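Local coordinates for bromodomain adjacent to zinc finger domain protein 2B (Homo sapiens, PDB 4QF3) that probably recognises histone tails in chromatin through its PHD zinc finger, a small domain folded around two zinc ions and here free of any peptide, at residues Y8-R13 with C27-H32; K14-E19 with H32-R37; L22-C27 with W48-C53. All coordinates share one frame; numbering follows the deposited sequence.

Interaction 1 of 3, residues Y8-R13 with C27-H32. With ZN (zinc ion), chain C; ZN (zinc ion), chain D.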
ATOM      1  N   TYR A   8      -6.443  -5.339   2.388  1.00 20.04           N
ATOM      2  CA  TYR A   8      -6.149  -6.186   1.240  0.50 20.48           C
ATOM      3  C   TYR A   8      -5.449  -5.293   0.202  1.00 24.26           C
ATOM      4  O   TYR A   8      -5.674  -4.086   0.153  1.00 26.73           O
ATOM      5  CB  TYR A   8      -7.423  -6.895   0.689  0.50 24.57           C
ATOM      6  CG  TYR A   8      -8.125  -7.938   1.621  0.50 21.81           C
ATOM      7  CD1 TYR A   8      -7.919  -9.306   1.473  0.50 19.71           C
ATOM      8  CD2 TYR A   8      -9.018  -7.531   2.600  0.50 28.68           C
ATOM      9  CE1 TYR A   8      -8.529 -10.214   2.307  0.50 21.59           C
ATOM     10  CE2 TYR A   8      -9.654  -8.444   3.411  0.50 20.85           C
ATOM     11  CZ  TYR A   8      -9.390  -9.776   3.266  0.50 19.28           C
ATOM     12  OH  TYR A   8     -10.068 -10.642   4.120  0.50 30.76           O
ATOM     13  N   CYS A   9      -4.626  -5.893  -0.623  1.00 17.23           N
ATOM     14  CA  CYS A   9      -3.960  -5.135  -1.709  1.00 18.76           C
ATOM     15  C   CYS A   9      -4.984  -4.653  -2.761  1.00 18.26           C
ATOM     16  O   CYS A   9      -5.858  -5.422  -3.206  1.00 18.44           O
ATOM     17  CB  CYS A   9      -3.005  -6.077  -2.399  1.00 16.77           C
ATOM     18  SG  CYS A   9      -2.184  -5.400  -3.866  1.00 18.07           S
ATOM     19  N   GLN A  10      -4.924  -3.372  -3.147  1.00 17.76           N
ATOM     20  CA  GLN A  10      -5.866  -2.825  -4.151  1.00 20.06           C
ATOM     21  C   GLN A  10      -5.802  -3.544  -5.475  1.00 21.44           C
ATOM     22  O   GLN A  10      -6.816  -3.612  -6.193  1.00 21.32           O
ATOM     23  CB  GLN A  10      -5.547  -1.360  -4.399  1.00 24.80           C
ATOM     24  CG  GLN A  10      -5.791  -0.483  -3.213  1.00 27.48           C
ATOM     25  CD  GLN A  10      -7.275  -0.200  -3.058  1.00 50.73           C
ATOM     26  OE1 GLN A  10      -7.950  -0.774  -2.189  1.00 48.38           O
ATOM     27  NE2 GLN A  10      -7.805   0.651  -3.935  1.00 71.60           N
ATOM     28  N   ILE A  11      -4.666  -4.148  -5.803  1.00 19.93           N
ATOM     29  CA  ILE A  11      -4.500  -4.803  -7.117  1.00 22.07           C
ATOM     30  C   ILE A  11      -4.841  -6.303  -7.083  1.00 26.02           C
ATOM     31  O   ILE A  11      -5.700  -6.765  -7.865  1.00 31.20           O
ATOM     32  CB  ILE A  11      -3.043  -4.590  -7.646  1.00 26.24           C
ATOM     33  CG1 ILE A  11      -2.752  -3.082  -7.801  1.00 25.36           C
ATOM     34  CG2 ILE A  11      -2.837  -5.380  -8.935  1.00 30.06           C
ATOM     35  CD1 ILE A  11      -3.592  -2.370  -8.828  1.00 37.48           C
ATOM     36  N   CYS A  12      -4.223  -7.088  -6.212  1.00 23.55           N
ATOM     37  CA  CYS A  12      -4.470  -8.548  -6.227  1.00 25.04           C
ATOM     38  C   CYS A  12      -5.594  -8.960  -5.260  1.00 27.25           C
ATOM     39  O   CYS A  12      -6.080 -10.114  -5.300  1.00 28.92           O
ATOM     40  CB  CYS A  12      -3.194  -9.303  -5.885  1.00 25.56           C
ATOM     41  SG  CYS A  12      -2.614  -9.108  -4.205  1.00 23.14           S
ATOM     42  N   ARG A  13      -5.990  -8.027  -4.399  1.00 24.44           N
ATOM     43  CA  ARG A  13      -7.077  -8.200  -3.382  1.00 21.32           C
ATOM     44  C   ARG A  13      -6.782  -9.259  -2.340  1.00 24.62           C
ATOM     45  O   ARG A  13      -7.697  -9.798  -1.679  1.00 26.47           O
ATOM     46  CB  ARG A  13      -8.407  -8.536  -4.063  1.00 25.57           C
ATOM     47  CG  ARG A  13      -8.603  -7.832  -5.385  1.00 33.88           C
ATOM     48  CD  ARG A  13      -8.363  -6.344  -5.319  1.00 42.25           C
ATOM     49  NE  ARG A  13      -9.548  -5.827  -4.743  1.00 27.15           N
ATOM     50  CZ  ARG A  13      -9.988  -4.588  -4.784  1.00 35.57           C
ATOM     51  NH1 ARG A  13      -9.297  -3.631  -5.337  1.00 37.30           N
ATOM     52  NH2 ARG A  13     -11.166  -4.322  -4.235  1.00 42.44           N
ATOM     53  N   CYS A  27      -4.469   7.579   3.012  1.00 26.04           N
ATOM     54  CA  CYS A  27      -5.792   7.039   2.716  1.00 26.07           C
ATOM     55  C   CYS A  27      -6.084   5.643   3.246  1.00 28.82           C
ATOM     56  O   CYS A  27      -7.202   5.130   3.046  1.00 34.77           O
ATOM     57  CB  CYS A  27      -6.017   6.990   1.209  1.00 27.66           C
ATOM     58  SG  CYS A  27      -4.935   5.814   0.330  1.00 23.95           S
ATOM     59  N   ASP A  28      -5.104   5.035   3.904  1.00 25.63           N
ATOM     60  CA  ASP A  28      -5.211   3.695   4.486  1.00 29.18           C
ATOM     61  C   ASP A  28      -5.463   2.558   3.490  1.00 38.84           C
ATOM     62  O   ASP A  28      -5.853   1.464   3.919  1.00 39.74           O
ATOM     63  CB  ASP A  28      -6.292   3.660   5.592  1.00 49.74           C
ATOM     64  CG  ASP A  28      -6.081   4.722   6.650  1.00 51.13           C
ATOM     65  OD1 ASP A  28      -4.930   4.885   7.123  1.00 42.09           O
ATOM     66  OD2 ASP A  28      -7.073   5.382   7.021  1.00 95.29           O
ATOM     67  N   LYS A  29      -5.220   2.781   2.191  1.00 27.48           N
ATOM     68  CA  LYS A  29      -5.354   1.705   1.218  1.00 21.31           C
ATOM     69  C   LYS A  29      -3.991   1.006   1.149  1.00 23.81           C
ATOM     70  O   LYS A  29      -2.990   1.590   1.520  1.00 23.34           O
ATOM     71  CB  LYS A  29      -5.716   2.237  -0.115  1.00 23.21           C
ATOM     72  CG  LYS A  29      -7.151   2.768  -0.157  1.00 30.56           C
ATOM     73  CD  LYS A  29      -7.494   3.290  -1.524  1.00 39.89           C
ATOM     74  CE  LYS A  29      -8.969   3.688  -1.545  1.00 69.65           C
ATOM     75  NZ  LYS A  29      -9.289   4.584  -2.689  1.00 79.08           N
ATOM     76  N   GLY A  30      -4.012  -0.236   0.699  1.00 21.48           N
ATOM     77  CA  GLY A  30      -2.847  -1.124   0.633  1.00 19.47           C
ATOM     78  C   GLY A  30      -2.490  -1.554  -0.762  1.00 19.39           C
ATOM     79  O   GLY A  30      -3.315  -1.631  -1.660  1.00 20.50           O
ATOM     80  N   CYS A  31      -1.188  -1.783  -0.986  1.00 17.72           N
ATOM     81  CA  CYS A  31      -0.759  -2.352  -2.232  1.00 17.46           C
ATOM     82  C   CYS A  31       0.587  -3.019  -2.047  1.00 18.24           C
ATOM     83  O   CYS A  31       1.513  -2.419  -1.480  1.00 16.24           O
ATOM     84  CB  CYS A  31      -0.681  -1.280  -3.311  1.00 20.23           C
ATOM     85  SG  CYS A  31      -0.455  -1.871  -5.010  1.00 21.53           S
ATOM     86  N   HIS A  32       0.737  -4.238  -2.544  1.00 16.22           N
ATOM     87  CA  HIS A  32       2.055  -4.899  -2.444  1.00 17.13           C
ATOM     88  C   HIS A  32       3.118  -4.248  -3.313  1.00 15.49           C
ATOM     89  O   HIS A  32       2.825  -3.777  -4.398  1.00 16.01           O
ATOM     90  CB  HIS A  32       1.961  -6.334  -2.950  1.00 18.62           C
ATOM     91  CG  HIS A  32       1.142  -7.241  -2.063  1.00 17.15           C
ATOM     92  ND1 HIS A  32      -0.065  -7.786  -2.453  1.00 21.96           N
ATOM     93  CD2 HIS A  32       1.372  -7.679  -0.801  1.00 21.37           C
ATOM     94  CE1 HIS A  32      -0.519  -8.566  -1.479  1.00 16.20           C
ATOM     95  NE2 HIS A  32       0.332  -8.514  -0.466  1.00 19.41           N
TER
HETATM   96 ZN    ZN C2001      -1.105  -7.439  -4.295  1.00 20.58          ZN
HETATM   97 ZN    ZN D2002      -2.994   6.970  -0.263  1.00 21.94          ZN
HETATM   98  O   HOH W   1      -6.509  -1.470   0.086  1.00 22.71           O
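The imidazole of His32 takes Cys12 SG at its edge, close to the ring plane, while Cys9 CB comes in obliquely and Tyr34, beyond these segments, stacks on one face. This is the zinc site of a PHD finger built from three cysteines and one histidine, where Cys9 and Cys12 form a Cys-x-x-Cys knuckle and His32, from the end of strand 30-32, supplies a nitrogen; Cys35 completes the four ligands. A second flat group, the Arg13 guanidinium, meets Gln10 O edge-on through NH1. His32 ND1 lies 2.1 Å from the zinc ion, and because this nitrogen is taken by the metal, NE2 can donate its proton to Asp16 O. Cys9 SG does more than bind metal. Ile11 N and Cys12 N donate to it from within the knuckle, and His32 N reaches Cys9 SG across the contact at 3.4 Å, nearly straight at 167°. Such N-H groups probably temper the charge on the thiolate. With SG anti to its backbone nitrogen (chi1 175°), Cys9 brings the sulfur over to the strand, where it also lies 3.7 Å from Cys31 CA. The backbones are tied by Gln10 N donating to Gly30 O at 2.8 Å, and Gly30, with no side chain, lets Tyr8 O and Cys9 CA lie close to the strand. Ile11 CG1 packs against Cys31 SG at 3.8 Å, a modest apolar contact. Further along, the bent Gln10 chain crosses the extended Lys29 chain obliquely, its NE2 3.6 Å from Lys29 CD; a long aliphatic stem suits this solvent-facing border of the contact. A single water joins the two segments beside it, accepting from Gly30 N at 2.9 Å and donating to both Tyr8 O and Gln10 OE1.

Interaction 2 of 3, residues K14-E19 with H32-R37. With ZN (zinc ion), chain C.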
ATOM      1  N   LYS A  14      -5.515  -9.586  -2.179  1.00 20.95           N
ATOM      2  CA  LYS A  14      -5.059 -10.486  -1.119  1.00 22.96           C
ATOM      3  C   LYS A  14      -4.403  -9.725   0.029  1.00 25.19           C
ATOM      4  O   LYS A  14      -3.811  -8.666  -0.171  1.00 23.14           O
ATOM      5  CB  LYS A  14      -4.129 -11.541  -1.678  1.00 27.12           C
ATOM      6  CG  LYS A  14      -4.687 -12.226  -2.918  1.00 33.62           C
ATOM      7  CD  LYS A  14      -3.762 -13.303  -3.464  1.00 60.42           C
ATOM      8  CE  LYS A  14      -4.109 -14.686  -2.936  1.00 74.55           C
ATOM      9  NZ  LYS A  14      -3.638 -15.741  -3.873  1.00 57.33           N
ATOM     10  N   GLY A  15      -4.439 -10.295   1.229  1.00 25.65           N
ATOM     11  CA  GLY A  15      -3.831  -9.676   2.423  1.00 26.64           C
ATOM     12  C   GLY A  15      -2.626 -10.412   2.982  1.00 26.84           C
ATOM     13  O   GLY A  15      -2.213 -10.203   4.134  1.00 27.64           O
ATOM     14  N   ASP A  16      -2.016 -11.239   2.153  1.00 25.10           N
ATOM     15  CA  ASP A  16      -0.798 -11.936   2.526  1.00 26.55           C
ATOM     16  C   ASP A  16       0.457 -11.057   2.407  1.00 26.34           C
ATOM     17  O   ASP A  16       0.379  -9.901   1.962  1.00 24.02           O
ATOM     18  CB  ASP A  16      -0.647 -13.230   1.682  1.00 35.14           C
ATOM     19  CG  ASP A  16      -0.502 -12.976   0.175  1.00 39.28           C
ATOM     20  OD1 ASP A  16      -0.754 -11.862  -0.336  1.00 30.10           O
ATOM     21  OD2 ASP A  16      -0.149 -13.921  -0.548  1.00 44.70           O
ATOM     22  N   ASN A  17       1.628 -11.611   2.727  1.00 27.84           N
ATOM     23  CA  ASN A  17       2.889 -10.911   2.543  1.00 30.12           C
ATOM     24  C   ASN A  17       2.830  -9.540   3.189  1.00 24.47           C
ATOM     25  O   ASN A  17       3.124  -8.515   2.552  1.00 23.16           O
ATOM     26  CB  ASN A  17       3.242 -10.748   1.063  1.00 29.30           C
ATOM     27  CG  ASN A  17       4.084 -11.881   0.516  1.00 42.17           C
ATOM     28  OD1 ASN A  17       3.803 -12.409  -0.570  1.00 36.67           O
ATOM     29  ND2 ASN A  17       5.125 -12.252   1.242  1.00 34.86           N
ATOM     30  N   GLU A  18       2.486  -9.504   4.464  1.00 27.42           N
ATOM     31  CA  GLU A  18       2.248  -8.258   5.144  1.00 26.28           C
ATOM     32  C   GLU A  18       3.425  -7.293   5.146  1.00 21.97           C
ATOM     33  O   GLU A  18       3.208  -6.096   5.035  1.00 24.76           O
ATOM     34  CB  GLU A  18       1.715  -8.540   6.560  1.00 34.52           C
ATOM     35  CG  GLU A  18       0.247  -8.958   6.526  1.00 57.72           C
ATOM     36  CD  GLU A  18      -0.083 -10.110   7.455  1.00 84.03           C
ATOM     37  OE1 GLU A  18       0.210 -10.002   8.665  1.00 91.41           O
ATOM     38  OE2 GLU A  18      -0.650 -11.115   6.967  1.00 56.23           O
ATOM     39  N   GLU A  19       4.659  -7.792   5.210  1.00 24.67           N
ATOM     40  CA  GLU A  19       5.845  -6.919   5.206  1.00 26.79           C
ATOM     41  C   GLU A  19       5.943  -6.133   3.896  1.00 26.44           C
ATOM     42  O   GLU A  19       6.484  -5.018   3.846  1.00 27.26           O
ATOM     43  CB  GLU A  19       7.121  -7.754   5.402  1.00 34.69           C
ATOM     44  CG  GLU A  19       8.420  -6.972   5.241  1.00 38.32           C
ATOM     45  CD  GLU A  19       9.594  -7.656   5.942  1.00 34.12           C
ATOM     46  OE1 GLU A  19       9.558  -7.669   7.188  1.00 44.62           O
ATOM     47  OE2 GLU A  19      10.493  -8.172   5.249  1.00 56.79           O
ATOM     48  N   HIS A  32       0.737  -4.238  -2.544  1.00 16.22           N
ATOM     49  CA  HIS A  32       2.055  -4.899  -2.444  1.00 17.13           C
ATOM     50  C   HIS A  32       3.118  -4.248  -3.313  1.00 15.49           C
ATOM     51  O   HIS A  32       2.825  -3.777  -4.398  1.00 16.01           O
ATOM     52  CB  HIS A  32       1.961  -6.334  -2.950  1.00 18.62           C
ATOM     53  CG  HIS A  32       1.142  -7.241  -2.063  1.00 17.15           C
ATOM     54  ND1 HIS A  32      -0.065  -7.786  -2.453  1.00 21.96           N
ATOM     55  CD2 HIS A  32       1.372  -7.679  -0.801  1.00 21.37           C
ATOM     56  CE1 HIS A  32      -0.519  -8.566  -1.479  1.00 16.20           C
ATOM     57  NE2 HIS A  32       0.332  -8.514  -0.466  1.00 19.41           N
ATOM     58  N   THR A  33       4.349  -4.265  -2.812  1.00 16.78           N
ATOM     59  CA  THR A  33       5.458  -3.765  -3.590  1.00 19.15           C
ATOM     60  C   THR A  33       5.432  -4.348  -5.019  1.00 17.03           C
ATOM     61  O   THR A  33       5.611  -3.631  -6.034  1.00 18.88           O
ATOM     62  CB  THR A  33       6.756  -4.190  -2.874  1.00 19.54           C
ATOM     63  OG1 THR A  33       6.701  -5.594  -2.590  1.00 20.19           O
ATOM     64  CG2 THR A  33       7.041  -3.393  -1.627  1.00 19.84           C
ATOM     65  N   TYR A  34       5.186  -5.663  -5.143  1.00 18.09           N
ATOM     66  CA  TYR A  34       5.294  -6.386  -6.401  1.00 16.42           C
ATOM     67  C   TYR A  34       4.047  -6.321  -7.256  1.00 18.47           C
ATOM     68  O   TYR A  34       4.028  -6.827  -8.370  1.00 21.07           O
ATOM     69  CB  TYR A  34       5.667  -7.854  -6.113  1.00 19.70           C
ATOM     70  CG  TYR A  34       4.747  -8.545  -5.110  1.00 18.67           C
ATOM     71  CD1 TYR A  34       3.466  -8.975  -5.472  1.00 18.90           C
ATOM     72  CD2 TYR A  34       5.137  -8.741  -3.815  1.00 18.76           C
ATOM     73  CE1 TYR A  34       2.646  -9.604  -4.565  1.00 20.13           C
ATOM     74  CE2 TYR A  34       4.336  -9.397  -2.904  1.00 19.57           C
ATOM     75  CZ  TYR A  34       3.067  -9.809  -3.291  1.00 22.46           C
ATOM     76  OH  TYR A  34       2.253 -10.427  -2.327  1.00 24.24           O
ATOM     77  N   CYS A  35       3.001  -5.692  -6.712  1.00 17.96           N
ATOM     78  CA  CYS A  35       1.738  -5.445  -7.426  1.00 20.68           C
ATOM     79  C   CYS A  35       1.690  -4.043  -8.021  1.00 18.94           C
ATOM     80  O   CYS A  35       0.945  -3.825  -8.973  1.00 21.03           O
ATOM     81  CB  CYS A  35       0.493  -5.645  -6.537  1.00 20.35           C
ATOM     82  SG  CYS A  35       0.234  -7.390  -6.139  1.00 21.42           S
ATOM     83  N   HIS A  36       2.521  -3.105  -7.528  1.00 17.41           N
ATOM     84  CA  HIS A  36       2.715  -1.854  -8.222  1.00 19.38           C
ATOM     85  C   HIS A  36       3.366  -2.054  -9.568  1.00 18.20           C
ATOM     86  O   HIS A  36       4.134  -2.999  -9.774  1.00 18.42           O
ATOM     87  CB  HIS A  36       3.659  -0.936  -7.463  1.00 20.07           C
ATOM     88  CG  HIS A  36       3.052  -0.277  -6.287  1.00 23.78           C
ATOM     89  ND1 HIS A  36       2.399   0.932  -6.379  1.00 39.65           N
ATOM     90  CD2 HIS A  36       3.012  -0.637  -4.985  1.00 24.17           C
ATOM     91  CE1 HIS A  36       1.992   1.298  -5.179  1.00 35.55           C
ATOM     92  NE2 HIS A  36       2.359   0.372  -4.319  1.00 28.72           N
ATOM     93  N   ARG A  37       3.064  -1.143 -10.503  1.00 21.62           N
ATOM     94  CA  ARG A  37       3.821  -0.997 -11.752  1.00 21.27           C
ATOM     95  C   ARG A  37       4.185   0.473 -11.892  1.00 20.86           C
ATOM     96  O   ARG A  37       3.298   1.311 -11.809  1.00 22.35           O
ATOM     97  CB  ARG A  37       3.001  -1.424 -12.965  1.00 21.25           C
ATOM     98  CG  ARG A  37       2.585  -2.848 -12.942  1.00 29.11           C
ATOM     99  CD  ARG A  37       3.785  -3.762 -13.199  1.00 32.91           C
ATOM    100  NE  ARG A  37       3.357  -5.161 -13.175  1.00 32.09           N
ATOM    101  CZ  ARG A  37       3.255  -5.909 -12.072  1.00 38.42           C
ATOM    102  NH1 ARG A  37       3.580  -5.433 -10.864  1.00 26.39           N
ATOM    103  NH2 ARG A  37       2.841  -7.169 -12.184  1.00 43.95           N
TER
HETATM  104 ZN    ZN C2001      -1.105  -7.439  -4.295  1.00 20.58          ZN
HETATM  105  O   HOH W   2      -0.260 -11.422  -3.088  1.00 30.40           O
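Asn17, its backbone in a left-handed conformation, and His32 bring the two irregular segments closest, with CA atoms 7.9 Å apart, so the link is made by the His32 ring reaching a backbone carbonyl, and by side chains beyond it. The contact is the second shell of the PHD-finger zinc site that has three cysteines and one histidine. His32 NE2 donates to Asp16 O at 2.8 Å and 170°; the oxygen lies in the ring plane, whereas the donor stands above the carbonyl plane of Asp16. With ND1 on the zinc ion, the imidazole is thus held at both nitrogens, and the metal is likely to polarise the N-H. Tyr34 covers the arrangement from one side: its OH sits 3.2 Å above the centre of the His32 ring plane. Tyr34 CG lies between its own backbone N and carbonyl carbon (chi1 53°), folding the phenol back over His32, whose CB meets the tyrosine face. A long aromatic with a polar end suits this spot, since OH extends to the other segment, 3.1 Å from Asn17 OD1, with the amide and ring planes steeply inclined. At the edge of that ring a water joins Tyr34 OH to Asp16 OD1, 2.8 Å from each and donating to the carboxylate.

Interaction 3 of 3, residues L22-C27 with W48-C53. With ZN (zinc ion), chain D.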
ATOM      1  N   LEU A  22       2.216  -2.574   1.433  1.00 17.52           N
ATOM      2  CA  LEU A  22       2.374  -1.150   1.814  1.00 15.64           C
ATOM      3  C   LEU A  22       1.071  -0.437   2.132  1.00 17.06           C
ATOM      4  O   LEU A  22       0.171  -0.425   1.275  1.00 21.98           O
ATOM      5  CB  LEU A  22       3.144  -0.404   0.710  1.00 15.82           C
ATOM      6  CG  LEU A  22       4.443  -1.040   0.244  1.00 17.20           C
ATOM      7  CD1 LEU A  22       5.056  -0.061  -0.724  1.00 18.08           C
ATOM      8  CD2 LEU A  22       5.408  -1.426   1.369  1.00 18.07           C
ATOM      9  N   LEU A  23       0.980   0.120   3.333  1.00 20.81           N
ATOM     10  CA  LEU A  23      -0.244   0.734   3.810  1.00 21.86           C
ATOM     11  C   LEU A  23      -0.025   2.211   3.797  1.00 18.16           C
ATOM     12  O   LEU A  23       0.935   2.731   4.428  1.00 23.16           O
ATOM     13  CB  LEU A  23      -0.593   0.260   5.229  1.00 28.93           C
ATOM     14  CG  LEU A  23      -0.428  -1.241   5.479  1.00 55.56           C
ATOM     15  CD1 LEU A  23      -0.622  -1.604   6.953  1.00 58.49           C
ATOM     16  CD2 LEU A  23      -1.383  -2.012   4.577  1.00 61.62           C
ATOM     17  N   CYS A  24      -0.922   2.903   3.113  1.00 20.13           N
ATOM     18  CA  CYS A  24      -0.809   4.339   2.900  1.00 19.54           C
ATOM     19  C   CYS A  24      -1.220   5.108   4.151  1.00 23.20           C
ATOM     20  O   CYS A  24      -2.324   4.914   4.644  1.00 25.70           O
ATOM     21  CB  CYS A  24      -1.619   4.845   1.716  1.00 20.39           C
ATOM     22  SG  CYS A  24      -1.424   6.638   1.434  1.00 20.58           S
ATOM     23  N   ASP A  25      -0.347   6.009   4.594  1.00 20.11           N
ATOM     24  CA  ASP A  25      -0.645   6.800   5.801  1.00 30.43           C
ATOM     25  C   ASP A  25      -1.713   7.828   5.506  1.00 32.29           C
ATOM     26  O   ASP A  25      -2.389   8.312   6.432  1.00 31.55           O
ATOM     27  CB  ASP A  25       0.599   7.520   6.288  1.00 25.33           C
ATOM     28  CG  ASP A  25       1.190   6.878   7.483  1.00 59.97           C
ATOM     29  OD1 ASP A  25       0.842   7.312   8.600  1.00 72.21           O
ATOM     30  OD2 ASP A  25       1.972   5.932   7.299  1.00 65.72           O
ATOM     31  N   GLY A  26      -1.849   8.190   4.233  1.00 27.29           N
ATOM     32  CA  GLY A  26      -2.845   9.164   3.800  1.00 30.60           C
ATOM     33  C   GLY A  26      -4.257   8.641   3.781  1.00 42.95           C
ATOM     34  O   GLY A  26      -5.144   9.200   4.443  1.00 43.60           O
ATOM     35  N   CYS A  27      -4.469   7.579   3.012  1.00 26.04           N
ATOM     36  CA  CYS A  27      -5.792   7.039   2.716  1.00 26.07           C
ATOM     37  C   CYS A  27      -6.084   5.643   3.246  1.00 28.82           C
ATOM     38  O   CYS A  27      -7.202   5.130   3.046  1.00 34.77           O
ATOM     39  CB  CYS A  27      -6.017   6.990   1.209  1.00 27.66           C
ATOM     40  SG  CYS A  27      -4.935   5.814   0.330  1.00 23.95           S
ATOM     41  N   TRP A  48       4.588   5.170   4.441  1.00 23.29           N
ATOM     42  CA  TRP A  48       4.290   5.116   2.998  1.00 17.63           C
ATOM     43  C   TRP A  48       3.122   6.045   2.624  1.00 18.41           C
ATOM     44  O   TRP A  48       2.172   6.121   3.373  1.00 22.37           O
ATOM     45  CB  TRP A  48       3.949   3.682   2.649  1.00 20.74           C
ATOM     46  CG  TRP A  48       3.604   3.489   1.228  1.00 18.85           C
ATOM     47  CD1 TRP A  48       2.387   3.105   0.742  1.00 23.70           C
ATOM     48  CD2 TRP A  48       4.449   3.688   0.104  1.00 18.53           C
ATOM     49  NE1 TRP A  48       2.435   3.038  -0.615  1.00 21.44           N
ATOM     50  CE2 TRP A  48       3.684   3.395  -1.043  1.00 18.69           C
ATOM     51  CE3 TRP A  48       5.758   4.094  -0.055  1.00 19.83           C
ATOM     52  CZ2 TRP A  48       4.197   3.462  -2.320  1.00 18.69           C
ATOM     53  CZ3 TRP A  48       6.285   4.132  -1.335  1.00 21.61           C
ATOM     54  CH2 TRP A  48       5.483   3.879  -2.457  1.00 19.07           C
ATOM     55  N   PHE A  49       3.270   6.781   1.517  1.00 19.69           N
ATOM     56  CA  PHE A  49       2.157   7.505   0.891  1.00 19.43           C
ATOM     57  C   PHE A  49       2.052   7.012  -0.531  1.00 21.28           C
ATOM     58  O   PHE A  49       3.079   6.980  -1.284  1.00 21.64           O
ATOM     59  CB  PHE A  49       2.443   9.012   0.957  1.00 23.13           C
ATOM     60  CG  PHE A  49       2.357   9.556   2.356  1.00 24.60           C
ATOM     61  CD1 PHE A  49       1.118   9.868   2.898  1.00 27.85           C
ATOM     62  CD2 PHE A  49       3.509   9.691   3.137  1.00 29.72           C
ATOM     63  CE1 PHE A  49       1.025  10.314   4.217  1.00 33.14           C
ATOM     64  CE2 PHE A  49       3.413  10.142   4.450  1.00 26.74           C
ATOM     65  CZ  PHE A  49       2.184  10.453   4.972  1.00 27.17           C
ATOM     66  N   CYS A  50       0.832   6.628  -0.889  1.00 18.05           N
ATOM     67  CA  CYS A  50       0.598   5.926  -2.153  1.00 21.09           C
ATOM     68  C   CYS A  50       0.628   6.926  -3.307  1.00 21.86           C
ATOM     69  O   CYS A  50       0.562   8.140  -3.147  1.00 20.56           O
ATOM     70  CB  CYS A  50      -0.726   5.162  -2.163  1.00 20.65           C
ATOM     71  SG  CYS A  50      -2.166   6.226  -2.344  1.00 20.32           S
ATOM     72  N   PRO A  51       0.748   6.409  -4.537  1.00 21.71           N
ATOM     73  CA  PRO A  51       0.918   7.339  -5.628  1.00 19.76           C
ATOM     74  C   PRO A  51      -0.303   8.266  -5.838  1.00 20.39           C
ATOM     75  O   PRO A  51      -0.163   9.373  -6.318  1.00 19.42           O
ATOM     76  CB  PRO A  51       1.128   6.385  -6.833  1.00 24.17           C
ATOM     77  CG  PRO A  51       1.671   5.146  -6.257  1.00 24.36           C
ATOM     78  CD  PRO A  51       0.984   5.008  -4.932  1.00 22.09           C
ATOM     79  N   ALA A  52      -1.490   7.773  -5.506  1.00 21.22           N
ATOM     80  CA  ALA A  52      -2.704   8.602  -5.676  1.00 22.70           C
ATOM     81  C   ALA A  52      -2.648   9.778  -4.713  1.00 21.62           C
ATOM     82  O   ALA A  52      -2.925  10.915  -5.083  1.00 20.93           O
ATOM     83  CB  ALA A  52      -3.957   7.783  -5.448  1.00 22.52           C
ATOM     84  N   CYS A  53      -2.224   9.502  -3.474  1.00 20.47           N
ATOM     85  CA  CYS A  53      -2.110  10.583  -2.488  1.00 18.81           C
ATOM     86  C   CYS A  53      -1.023  11.580  -2.816  1.00 22.49           C
ATOM     87  O   CYS A  53      -1.232  12.754  -2.702  1.00 22.84           O
ATOM     88  CB  CYS A  53      -1.914  10.025  -1.090  1.00 20.06           C
ATOM     89  SG  CYS A  53      -3.401   9.273  -0.355  1.00 23.08           S
TER
HETATM   90 ZN    ZN D2002      -2.994   6.970  -0.263  1.00 21.94          ZN
HETATM   91  O   HOH W   3      -0.725   1.914  -0.301  1.00 29.87           O
HETATM   92  O   HOH W   4       2.854   3.584   6.326  1.00 28.21           O
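The Cys4 zinc site of the PHD finger joins these segments, with Cys24 and Cys27 from one and Cys50 and Cys53 from the other. The two pairs also touch sulfur to sulfur, and Cys24 SG, lying 3.7 Å from Cys53 SG, is the hub of the polar network. Cys50 N donates to Cys24 SG across the contact at 3.2 Å, and Cys27 N adds a longer bond from within the knuckle; with chi1 at -178° the sulfur sits beside its own carbonyl carbon, facing the metal and Cys50. Two N-H donors probably ease the charge on this thiolate. Cys50 SG in turn caps helix 51-57 by accepting from Cys53 N, so one cysteine binds zinc and starts the helix. Beside the metal, Asp25 N donates to Trp48 O at 2.8 Å, almost in line with the carbonyl. The Trp48 indole is sandwiched: Leu22 CD1 lies 3.7 Å above the ring plane on one face, and Cys50 N lies over the opposite face toward the rim. Leu22 CB makes a CH-pi contact over the five-membered ring, 3.8 Å from its centroid. Were Trp48 reduced to an alanine, Leu22 would probably lose its flat partner and a gap would open beside the Cys50 backbone. The Phe49 ring turns the other way, its CE1 3.5 Å from Asp25 CB and near Gly26 N. Glycine suits position 26, for a beta carbon there would clash with Cys53 SG. A water accepts from Trp48 N and donates to Leu23 O and Asp25 OD2, closing the polar edge. A large aromatic two residues ahead of the last Cys-x-x-Cys pair, packed beside a Cys4 zinc site, is a hallmark of the PHD finger.

Ligand pairs alternate along the chain, first and third on one zinc ion, second and fourth on the other, giving the cross-brace of PHD and RING fingers. Interactions 1 and 2 share His32 and one metal, and Cys9 N lies 2.9 Å from Lys14 O where they meet. Interaction 3 holds the other metal, the two ZN atoms being 15.1 Å apart. Strands 21-23 and 30-32 run antiparallel between the sites, with Cys31 N 3.0 Å from Leu22 O linking interactions 1 and 3. His36 CE1, 3.9 Å from Pro51 CD, brings interaction 2 against interaction 3. In related PHD fingers this small sheet receives the histone tail.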